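Local structure of (R)-specific enoyl-CoA hydratase (Pseudomonas aeruginosa, 5CPG) at residues Val74-Gly79 / Ile135-Glu140; Ala9-Gly14 / Leu103-Lys108; Arg56-Met61 / Arg91-Gly96; Asp97-Glu102 / Thr118-Gln123. The protein hydrates trans-2-enoyl-CoA to (R)-3-hydroxyacyl-CoA, a reversible lyase reaction of the MaoC hotdog family. One frame throughout, in Å; residues are numbered along the deposited sequence.

Contact 1: Val74-Gly79 / Ile135-Glu140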
# COMPACT_ATOMS: atom_id res chain seq x y z
N VAL A 74 -1.08 12.36 -10.53
CA VAL A 74 -0.56 12.57 -11.90
C VAL A 74 -1.62 12.20 -12.94
O VAL A 74 -2.01 13.06 -13.71
CB VAL A 74 0.72 11.77 -12.18
CG1 VAL A 74 1.22 12.06 -13.60
CG2 VAL A 74 1.81 12.14 -11.18
N LEU A 75 -2.09 10.94 -12.95
CA LEU A 75 -3.06 10.53 -13.98
C LEU A 75 -4.10 9.53 -13.43
O LEU A 75 -3.74 8.39 -13.11
CB LEU A 75 -2.32 9.93 -15.17
CG LEU A 75 -3.16 9.48 -16.38
CD1 LEU A 75 -3.65 10.70 -17.15
CD2 LEU A 75 -2.45 8.47 -17.34
N PRO A 76 -5.37 9.93 -13.38
CA PRO A 76 -5.91 11.24 -13.80
C PRO A 76 -5.67 12.38 -12.82
O PRO A 76 -5.92 13.52 -13.15
CB PRO A 76 -7.43 10.97 -13.94
CG PRO A 76 -7.58 9.48 -13.88
CD PRO A 76 -6.46 9.02 -12.99
N GLY A 77 -5.23 12.08 -11.60
CA GLY A 77 -4.91 13.15 -10.68
C GLY A 77 -6.05 13.55 -9.77
O GLY A 77 -6.97 12.76 -9.52
N PRO A 78 -6.02 14.78 -9.25
CA PRO A 78 -7.04 15.17 -8.26
C PRO A 78 -8.50 14.96 -8.68
O PRO A 78 -8.86 15.26 -9.81
CB PRO A 78 -6.75 16.66 -8.05
CG PRO A 78 -5.29 16.76 -8.25
CD PRO A 78 -4.94 15.78 -9.35
N GLY A 79 -9.32 14.40 -7.78
CA GLY A 79 -10.70 14.11 -8.05
C GLY A 79 -11.00 12.65 -8.40
O GLY A 79 -12.13 12.28 -8.54
N ILE A 135 -10.67 2.76 -11.46
CA ILE A 135 -10.94 4.05 -10.84
C ILE A 135 -12.19 4.69 -11.44
O ILE A 135 -12.63 4.32 -12.52
CB ILE A 135 -9.74 5.02 -11.02
CG1 ILE A 135 -9.49 5.22 -12.52
CG2 ILE A 135 -8.49 4.42 -10.28
CD1 ILE A 135 -8.35 6.20 -12.87
N MET A 136 -12.73 5.68 -10.73
CA MET A 136 -13.67 6.63 -11.34
C MET A 136 -12.91 7.92 -11.57
O MET A 136 -12.43 8.56 -10.63
CB MET A 136 -14.89 6.84 -10.43
CG MET A 136 -15.92 7.78 -11.06
SD MET A 136 -17.41 7.81 -10.06
CE MET A 136 -17.61 6.06 -9.83
N ALA A 137 -12.78 8.30 -12.84
CA ALA A 137 -11.99 9.47 -13.15
C ALA A 137 -12.82 10.71 -12.85
O ALA A 137 -14.05 10.62 -12.77
CB ALA A 137 -11.55 9.45 -14.65
N PRO A 138 -12.16 11.86 -12.69
CA PRO A 138 -12.86 13.10 -12.34
C PRO A 138 -13.77 13.53 -13.48
O PRO A 138 -13.38 13.37 -14.63
CB PRO A 138 -11.72 14.12 -12.14
CG PRO A 138 -10.49 13.31 -11.98
CD PRO A 138 -10.70 12.05 -12.76
N GLU A 139 -14.96 14.03 -13.15
CA GLU A 139 -15.87 14.55 -14.17
C GLU A 139 -15.41 15.92 -14.66
O GLU A 139 -15.47 16.20 -15.85
CB GLU A 139 -17.29 14.64 -13.61
CG GLU A 139 -18.32 15.25 -14.57
CD GLU A 139 -18.68 14.35 -15.74
OE1 GLU A 139 -19.51 13.43 -15.57
OE2 GLU A 139 -18.14 14.57 -16.85
N GLU A 140 -14.93 16.77 -13.76
CA GLU A 140 -14.61 18.16 -14.12
C GLU A 140 -13.13 18.49 -13.97
O GLU A 140 -12.40 17.82 -13.21
CB GLU A 140 -15.43 19.13 -13.28
CG GLU A 140 -14.99 19.20 -11.82
CD GLU A 140 -15.48 18.03 -10.97
OE1 GLU A 140 -16.12 17.10 -11.51
OE2 GLU A 140 -15.21 18.04 -9.75
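Pro-76 packs against Ile-135, Ala-137 and Pro-138 where the loop after helix 62-73 passes the end of strand 127-136. A cis peptide bond precedes Pro-76. The ring can be followed atom by atom. CB meets the CD of Pro-138 at 3.6 Å. CG sits 4.0 Å from the CB of Ala-137. It also lies close to the CD1 of Ile-135. CD completes the ring and approaches that same CD1 of Ile-135 to 3.4 Å, tight for two carbons. The end of the Ile-135 chain thus butts against the CG-CD side of the Pro-76 ring. In Ile-135, CG1 stands between the backbone N and the carbonyl carbon (chi1 60°). The chain then runs out straight and puts CD1 at the proline ring.

Pro-138 fills the next place along. Its CD faces Pro-76, while its CG lies 3.3 Å from the carbonyl O of Pro-78. The same CG is 3.7 Å from the C of Gly-79. Gly-77 O accepts from the side chain of Thr-80.

The two segments meet through ring and methyl carbons, and through the Pro-138 ring against the backbone of Pro-78 and Gly-79. This direct contact is apolar in its side chains and rests on shape and burial. A polar link between the segments runs through Asn-5, whose ND2 bonds both Pro-78 O and Glu-140 O.

Contact 2: Ala9-Gly14 / Leu103-Lys108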
# COMPACT_ATOMS: atom_id res chain seq x y z
N ALA A 9 -13.31 13.01 -19.88
CA ALA A 9 -13.46 13.35 -21.30
C ALA A 9 -12.11 13.55 -22.00
O ALA A 9 -11.98 13.25 -23.18
CB ALA A 9 -14.29 14.59 -21.44
N GLU A 10 -11.11 14.02 -21.26
CA GLU A 10 -9.80 14.24 -21.85
C GLU A 10 -8.93 12.99 -21.86
O GLU A 10 -8.00 12.88 -22.64
CB GLU A 10 -9.07 15.38 -21.12
CG GLU A 10 -9.91 16.64 -21.01
CD GLU A 10 -9.22 17.77 -20.27
OE1 GLU A 10 -7.97 17.74 -20.13
OE2 GLU A 10 -9.95 18.68 -19.81
N LEU A 11 -9.19 12.04 -20.98
CA LEU A 11 -8.42 10.80 -21.00
C LEU A 11 -8.59 10.06 -22.32
O LEU A 11 -9.68 10.06 -22.86
CB LEU A 11 -8.87 9.88 -19.86
CG LEU A 11 -8.48 10.38 -18.48
CD1 LEU A 11 -9.18 9.49 -17.44
CD2 LEU A 11 -7.00 10.26 -18.36
N GLU A 12 -7.53 9.41 -22.80
CA GLU A 12 -7.61 8.55 -23.98
C GLU A 12 -6.98 7.23 -23.71
O GLU A 12 -5.96 7.17 -23.02
CB GLU A 12 -6.90 9.19 -25.18
CG GLU A 12 -7.53 10.47 -25.61
CD GLU A 12 -6.81 11.08 -26.81
OE1 GLU A 12 -6.28 10.31 -27.66
OE2 GLU A 12 -6.77 12.33 -26.88
N VAL A 13 -7.53 6.18 -24.30
CA VAL A 13 -6.91 4.88 -24.22
C VAL A 13 -5.49 4.99 -24.77
O VAL A 13 -5.30 5.61 -25.83
CB VAL A 13 -7.71 3.83 -25.01
CG1 VAL A 13 -6.94 2.54 -25.08
CG2 VAL A 13 -9.08 3.65 -24.39
N GLY A 14 -4.52 4.39 -24.08
CA GLY A 14 -3.13 4.47 -24.48
C GLY A 14 -2.33 5.62 -23.89
O GLY A 14 -1.09 5.60 -23.98
N LEU A 103 1.92 4.40 -15.68
CA LEU A 103 0.46 4.24 -15.75
C LEU A 103 0.08 4.23 -17.21
O LEU A 103 0.65 4.97 -18.00
CB LEU A 103 -0.28 5.38 -15.05
CG LEU A 103 0.05 5.60 -13.57
CD1 LEU A 103 -0.79 6.76 -13.06
CD2 LEU A 103 -0.24 4.29 -12.81
N GLU A 104 -0.93 3.45 -17.56
CA GLU A 104 -1.44 3.54 -18.93
C GLU A 104 -2.96 3.35 -18.95
O GLU A 104 -3.44 2.40 -18.36
CB GLU A 104 -0.81 2.46 -19.81
CG GLU A 104 -1.25 2.61 -21.29
CD GLU A 104 -0.72 1.48 -22.18
OE1 GLU A 104 0.23 0.78 -21.77
OE2 GLU A 104 -1.29 1.28 -23.29
N VAL A 105 -3.68 4.23 -19.64
CA VAL A 105 -5.14 4.07 -19.73
C VAL A 105 -5.48 2.87 -20.64
O VAL A 105 -5.08 2.85 -21.81
CB VAL A 105 -5.84 5.32 -20.26
CG1 VAL A 105 -7.34 5.03 -20.44
CG2 VAL A 105 -5.60 6.56 -19.34
N LEU A 106 -6.16 1.85 -20.10
CA LEU A 106 -6.43 0.63 -20.88
C LEU A 106 -7.82 0.69 -21.50
O LEU A 106 -8.02 0.30 -22.66
CB LEU A 106 -6.32 -0.65 -20.03
CG LEU A 106 -4.97 -1.08 -19.47
CD1 LEU A 106 -5.13 -2.30 -18.65
CD2 LEU A 106 -3.94 -1.34 -20.64
N GLU A 107 -8.78 1.17 -20.73
CA GLU A 107 -10.19 1.19 -21.13
C GLU A 107 -10.91 2.35 -20.49
O GLU A 107 -10.66 2.62 -19.32
CB GLU A 107 -10.90 -0.11 -20.72
CG GLU A 107 -10.23 -1.39 -21.19
CD GLU A 107 -10.80 -2.65 -20.56
OE1 GLU A 107 -12.03 -2.76 -20.39
OE2 GLU A 107 -10.00 -3.55 -20.23
N LYS A 108 -11.80 3.01 -21.22
CA LYS A 108 -12.76 3.93 -20.64
C LYS A 108 -14.13 3.24 -20.60
O LYS A 108 -14.57 2.66 -21.59
CB LYS A 108 -12.81 5.22 -21.42
CG LYS A 108 -11.52 6.03 -21.24
CD LYS A 108 -11.46 7.26 -22.14
CE LYS A 108 -12.60 8.22 -21.88
NZ LYS A 108 -12.41 9.49 -22.66
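In this hotdog fold the chain leading into strand 16-22 lies across a classic beta bulge in strand 98-109, with Val-13 and Gly-14 against Val-105 and Leu-106. The bulge consists of Leu-106 and Glu-107, which both face Arg-115 on the neighbouring strand. Just before it, Val-105 O accepts a bond from Gly-14 N at 2.8 Å, almost straight at 176°. Backbone bonding of Val-105 with Gln-15 continues the link, so the loop passes directly into sheet pairing.

The side chain of Val-105 points at the loop. Its CB lies 3.3 Å from Glu-12 O, and its CG2 is 4.1 Å from the CD2 of Leu-11. These two side chains cross at about a right angle. Leu-11 is buried and also touches Val-114 and Pro-76, so it joins the loop to the interior. Val-13 sits on the outer side. Its CG1 comes within 3.5 Å of Leu-106 O, beside the bulge.

Lys-108 closes the other end. Its chain bends once, at the CG-CD bond (chi3 60°), and the bend directs NZ to the carbonyl of Leu-11. The ammonium also bonds Tyr-8 O and makes a cation-pi contact with the Tyr-8 ring. Within the two segments, Lys-108 NZ donates to Leu-11 O at 2.8 Å, and Lys-108 CD lies 3.4 Å from the same oxygen.

Contact 3: Arg56-Met61 / Arg91-Gly96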
# COMPACT_ATOMS: atom_id res chain seq x y z
N ARG A 56 19.25 -4.35 3.37
CA ARG A 56 17.81 -4.23 3.60
C ARG A 56 17.03 -4.16 2.28
O ARG A 56 17.53 -3.72 1.26
CB ARG A 56 17.52 -3.02 4.47
CG ARG A 56 17.86 -3.21 5.96
CD ARG A 56 17.81 -1.89 6.69
NE ARG A 56 18.90 -1.02 6.26
CZ ARG A 56 19.10 0.19 6.74
NH1 ARG A 56 18.28 0.68 7.66
NH2 ARG A 56 20.12 0.92 6.30
N ILE A 57 15.78 -4.60 2.32
CA ILE A 57 14.93 -4.56 1.13
C ILE A 57 13.62 -3.82 1.48
O ILE A 57 13.24 -3.74 2.65
CB ILE A 57 14.61 -5.97 0.57
CG1 ILE A 57 13.73 -6.76 1.54
CG2 ILE A 57 15.89 -6.77 0.32
CD1 ILE A 57 13.31 -8.10 0.99
N ALA A 58 12.93 -3.33 0.46
CA ALA A 58 11.69 -2.58 0.67
C ALA A 58 10.55 -3.54 0.89
O ALA A 58 10.60 -4.70 0.44
CB ALA A 58 11.40 -1.68 -0.54
N HIS A 59 9.51 -3.08 1.56
CA HIS A 59 8.27 -3.84 1.63
C HIS A 59 7.66 -3.94 0.25
O HIS A 59 7.61 -2.96 -0.48
CB HIS A 59 7.29 -3.15 2.58
CG HIS A 59 7.87 -2.82 3.93
ND1 HIS A 59 8.70 -1.75 4.14
CD2 HIS A 59 7.65 -3.38 5.14
CE1 HIS A 59 9.00 -1.67 5.44
NE2 HIS A 59 8.36 -2.66 6.06
N GLY A 60 7.17 -5.13 -0.11
CA GLY A 60 6.57 -5.26 -1.43
C GLY A 60 5.47 -4.26 -1.68
O GLY A 60 5.37 -3.71 -2.78
N MET A 61 4.66 -4.00 -0.65
CA MET A 61 3.52 -3.12 -0.82
C MET A 61 3.88 -1.63 -0.92
O MET A 61 3.00 -0.82 -1.17
CB MET A 61 2.54 -3.35 0.34
CG MET A 61 1.21 -2.63 0.29
SD MET A 61 0.25 -3.00 -1.18
CE MET A 61 -0.28 -4.67 -0.80
N ARG A 91 9.47 -8.94 -8.71
CA ARG A 91 10.87 -8.90 -8.26
C ARG A 91 10.97 -8.12 -6.96
O ARG A 91 10.24 -7.17 -6.78
CB ARG A 91 11.77 -8.25 -9.33
CG ARG A 91 11.92 -9.07 -10.63
CD ARG A 91 12.69 -8.32 -11.69
NE ARG A 91 12.98 -9.16 -12.88
CZ ARG A 91 12.12 -9.34 -13.88
NH1 ARG A 91 10.92 -8.75 -13.86
NH2 ARG A 91 12.46 -10.12 -14.91
N PRO A 92 11.92 -8.48 -6.10
CA PRO A 92 12.14 -7.66 -4.91
C PRO A 92 12.74 -6.29 -5.23
O PRO A 92 13.35 -6.07 -6.29
CB PRO A 92 13.13 -8.49 -4.10
CG PRO A 92 13.85 -9.27 -5.12
CD PRO A 92 12.88 -9.60 -6.18
N VAL A 93 12.56 -5.38 -4.30
CA VAL A 93 13.10 -4.03 -4.42
C VAL A 93 14.08 -3.85 -3.27
O VAL A 93 13.73 -4.14 -2.11
CB VAL A 93 12.00 -2.99 -4.34
CG1 VAL A 93 12.59 -1.55 -4.40
CG2 VAL A 93 10.96 -3.22 -5.48
N LYS A 94 15.29 -3.39 -3.58
CA LYS A 94 16.32 -3.34 -2.55
C LYS A 94 16.60 -1.90 -2.16
O LYS A 94 16.29 -0.98 -2.93
CB LYS A 94 17.60 -4.05 -3.03
CG LYS A 94 17.34 -5.51 -3.40
CD LYS A 94 18.58 -6.22 -3.93
CE LYS A 94 19.06 -5.59 -5.23
NZ LYS A 94 19.91 -6.52 -6.04
N LEU A 95 17.14 -1.71 -0.97
CA LEU A 95 17.63 -0.40 -0.56
C LEU A 95 18.55 0.15 -1.62
O LEU A 95 19.45 -0.56 -2.10
CB LEU A 95 18.37 -0.52 0.78
CG LEU A 95 18.95 0.76 1.35
CD1 LEU A 95 17.82 1.75 1.67
CD2 LEU A 95 19.73 0.38 2.63
N GLY A 96 18.33 1.40 -2.03
CA GLY A 96 19.16 1.95 -3.10
C GLY A 96 18.71 1.72 -4.53
O GLY A 96 19.38 2.13 -5.48
O HOH W 1 10.63 -5.70 -2.15
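Ile-57 and Lys-94 form a single backbone bridge, with their CA atoms 4.1 Å apart and the two chains running in opposite directions. Two backbone hydrogen bonds flank it. Leu-95 N donates to Arg-56 O at 3.0 Å, and Ala-58 N donates to Val-93 O at 2.8 Å. Between the same two residues, Ala-58 and Val-93, a water stands in for the return bond. It donates to Ala-58 O at 2.8 Å and accepts from Val-93 N at 2.9 Å.

Arg-56 and Leu-95 lie side by side and point the same way. Leu-95 carries its CG opposite the backbone N (chi1 -180°), which lays the branch along the arginine. Its CD2 comes to 3.7 Å from Arg-56 NH2, approaching the guanidinium obliquely. The charged end itself is held by a salt bridge to Glu-25 and by Leu-43 O. Ile-57 sets its CB 3.4 Å from Val-93 O. On the inner side, Ala-58 CB meets Val-93 CG1 at 4.0 Å, and both residues rest on Ile-23.

The bridge joins the loop before helix 62-73 to the loop before strand 98-109. Ile-57 also binds the chain between helices 25-35 and 45-49: its backbone pairs with Val-41, and its O accepts from His-42 ND1. In sequence Val-41 and His-42 fall in the hydratase 2 motif that marks MaoC-type (R)-hydratases.

Contact 4: Asp97-Glu102 / Thr118-Gln123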
# COMPACT_ATOMS: atom_id res chain seq x y z
N ASP A 97 17.57 1.06 -4.72
CA ASP A 97 16.96 0.98 -6.04
C ASP A 97 16.23 2.28 -6.34
O ASP A 97 15.98 3.06 -5.43
CB ASP A 97 15.98 -0.21 -6.11
CG ASP A 97 16.69 -1.54 -6.19
OD1 ASP A 97 17.91 -1.57 -6.38
OD2 ASP A 97 16.03 -2.59 -6.08
N ASP A 98 15.86 2.53 -7.61
CA ASP A 98 15.01 3.67 -7.97
C ASP A 98 13.85 3.09 -8.75
O ASP A 98 14.08 2.30 -9.64
CB ASP A 98 15.73 4.70 -8.84
CG ASP A 98 16.69 5.55 -8.06
OD1 ASP A 98 16.23 6.48 -7.35
OD2 ASP A 98 17.92 5.32 -8.19
N LEU A 99 12.64 3.50 -8.43
CA LEU A 99 11.50 2.90 -9.11
C LEU A 99 10.81 3.91 -9.99
O LEU A 99 10.73 5.09 -9.69
CB LEU A 99 10.49 2.35 -8.08
CG LEU A 99 11.04 1.31 -7.15
CD1 LEU A 99 9.91 0.83 -6.22
CD2 LEU A 99 11.64 0.15 -7.92
N LYS A 100 10.27 3.42 -11.10
CA LYS A 100 9.44 4.21 -11.97
C LYS A 100 8.08 3.55 -12.12
O LYS A 100 8.02 2.38 -12.56
CB LYS A 100 10.11 4.37 -13.35
CG LYS A 100 9.23 5.05 -14.37
CD LYS A 100 9.91 5.07 -15.73
CE LYS A 100 10.41 3.65 -16.09
NZ LYS A 100 11.12 3.55 -17.42
N VAL A 101 7.04 4.24 -11.69
CA VAL A 101 5.67 3.80 -11.92
C VAL A 101 5.26 4.26 -13.31
O VAL A 101 5.43 5.45 -13.66
CB VAL A 101 4.68 4.37 -10.89
CG1 VAL A 101 3.26 4.04 -11.30
CG2 VAL A 101 5.01 3.82 -9.49
N GLU A 102 4.77 3.33 -14.10
CA GLU A 102 4.20 3.66 -15.40
C GLU A 102 2.70 3.39 -15.38
O GLU A 102 2.30 2.27 -15.09
CB GLU A 102 4.86 2.86 -16.52
CG GLU A 102 4.28 3.30 -17.87
CD GLU A 102 4.62 2.40 -19.05
OE1 GLU A 102 4.45 1.16 -18.98
OE2 GLU A 102 5.06 2.96 -20.08
N THR A 118 -0.91 -0.52 -14.26
CA THR A 118 -0.06 0.08 -13.23
C THR A 118 1.19 -0.77 -13.09
O THR A 118 1.19 -1.80 -12.44
CB THR A 118 -0.80 0.20 -11.86
OG1 THR A 118 -1.18 -1.11 -11.43
CG2 THR A 118 -2.06 1.05 -12.00
N ARG A 119 2.28 -0.38 -13.77
CA ARG A 119 3.49 -1.18 -13.80
C ARG A 119 4.59 -0.44 -13.05
O ARG A 119 4.58 0.80 -13.05
CB ARG A 119 3.96 -1.43 -15.25
CG ARG A 119 2.82 -1.96 -16.16
CD ARG A 119 3.15 -1.76 -17.65
NE ARG A 119 1.98 -2.13 -18.50
CZ ARG A 119 1.42 -1.35 -19.42
NH1 ARG A 119 1.91 -0.14 -19.70
NH2 ARG A 119 0.39 -1.80 -20.11
N VAL A 120 5.50 -1.18 -12.44
CA VAL A 120 6.61 -0.54 -11.73
C VAL A 120 7.90 -1.20 -12.19
O VAL A 120 8.01 -2.43 -12.23
CB VAL A 120 6.53 -0.68 -10.18
CG1 VAL A 120 7.66 0.15 -9.53
CG2 VAL A 120 5.18 -0.21 -9.69
N PHE A 121 8.88 -0.35 -12.52
CA PHE A 121 10.19 -0.81 -12.98
C PHE A 121 11.28 -0.26 -12.12
O PHE A 121 11.15 0.85 -11.60
CB PHE A 121 10.45 -0.35 -14.43
CG PHE A 121 9.44 -0.86 -15.40
CD1 PHE A 121 8.31 -0.12 -15.65
CD2 PHE A 121 9.60 -2.09 -16.02
CE1 PHE A 121 7.32 -0.56 -16.54
CE2 PHE A 121 8.60 -2.57 -16.94
CZ PHE A 121 7.48 -1.79 -17.19
N ASN A 122 12.37 -1.00 -12.02
CA ASN A 122 13.51 -0.51 -11.27
C ASN A 122 14.52 0.13 -12.21
O ASN A 122 14.29 0.24 -13.42
CB ASN A 122 14.16 -1.63 -10.44
CG ASN A 122 14.77 -2.75 -11.29
OD1 ASN A 122 15.04 -2.58 -12.48
ND2 ASN A 122 14.98 -3.91 -10.68
N GLN A 123 15.64 0.55 -11.65
CA GLN A 123 16.63 1.37 -12.38
C GLN A 123 17.28 0.62 -13.55
O GLN A 123 17.86 1.25 -14.45
CB GLN A 123 17.70 1.88 -11.40
CG GLN A 123 18.64 0.83 -10.79
CD GLN A 123 18.04 0.17 -9.60
OE1 GLN A 123 16.86 0.40 -9.28
NE2 GLN A 123 18.85 -0.61 -8.87
O HOH W 2 14.28 -3.93 -7.81
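Glu-102, Phe-121 and Gln-123 carry this pairing of strands 98-109 and 113-121. Glu-102 faces Arg-119 as an antiparallel hydrogen-bonded pair, with Glu-102 N to Arg-119 O at 2.7 Å. Their side chains lie alongside each other on one face of the sheet. Arg-119 NH1 gives a salt bridge to Glu-102 OE1 at 2.9 Å. The oxygen lies near the guanidinium plane, but the donor comes from above the carboxylate, and the two planes are 68° apart. Glu-104 is a second carboxylate partner of NH1, so two negative groups probably steady this arginine.

Phe-121 pairs with Lys-100 in the same way, through Lys-100 N to Phe-121 O at 2.8 Å and Phe-121 N to Lys-100 O at 2.9 Å. Its ring turns an edge to the oxygens: CE1 is 4.1 Å from Glu-102 OE1.

Gln-123 lies past the strand end, where a bend at chi2 (-84°) turns its amide to Asp-97 and Asp-98. The amide uses both ends. NE2 donates to Asp-97 OD1 at 2.8 Å, nearly straight at 172°, and OE1 accepts from Asp-98 N at 2.9 Å. Asp-97 OD2 bonds Lys-94 N, and a water links it to Asn-122 ND2.

On the other face Val-101 and Val-120 pack against helix 62-73. The hairpin is part of the antiparallel sheet that wraps round this central helix, the hallmark of the hotdog fold.

How the contacts relate
From the N terminus, 9-14 opens contact 2, 56-61 contact 3 and 74-79 contact 1. Contact 3 closes first, at 91-96, wholly within the span of contact 2, and joins two loops. Contact 4 opens next, at 97-102. Contact 2 closes at 103-108, tying the loop before strand 16-22 to strand 98-109. Contact 4 closes at 118-123 and pairs the hairpin strands. Contact 1 closes last, at 135-140, tying the loop after helix 62-73 to the end of strand 127-136; contact 4 falls within its span. Contact 2 crosses contacts 1 and 4, and contact 1 crosses contact 3. Contact 4 touches contact 2 through Leu-103 and Thr-118, and contact 3 through Leu-99 and Val-93.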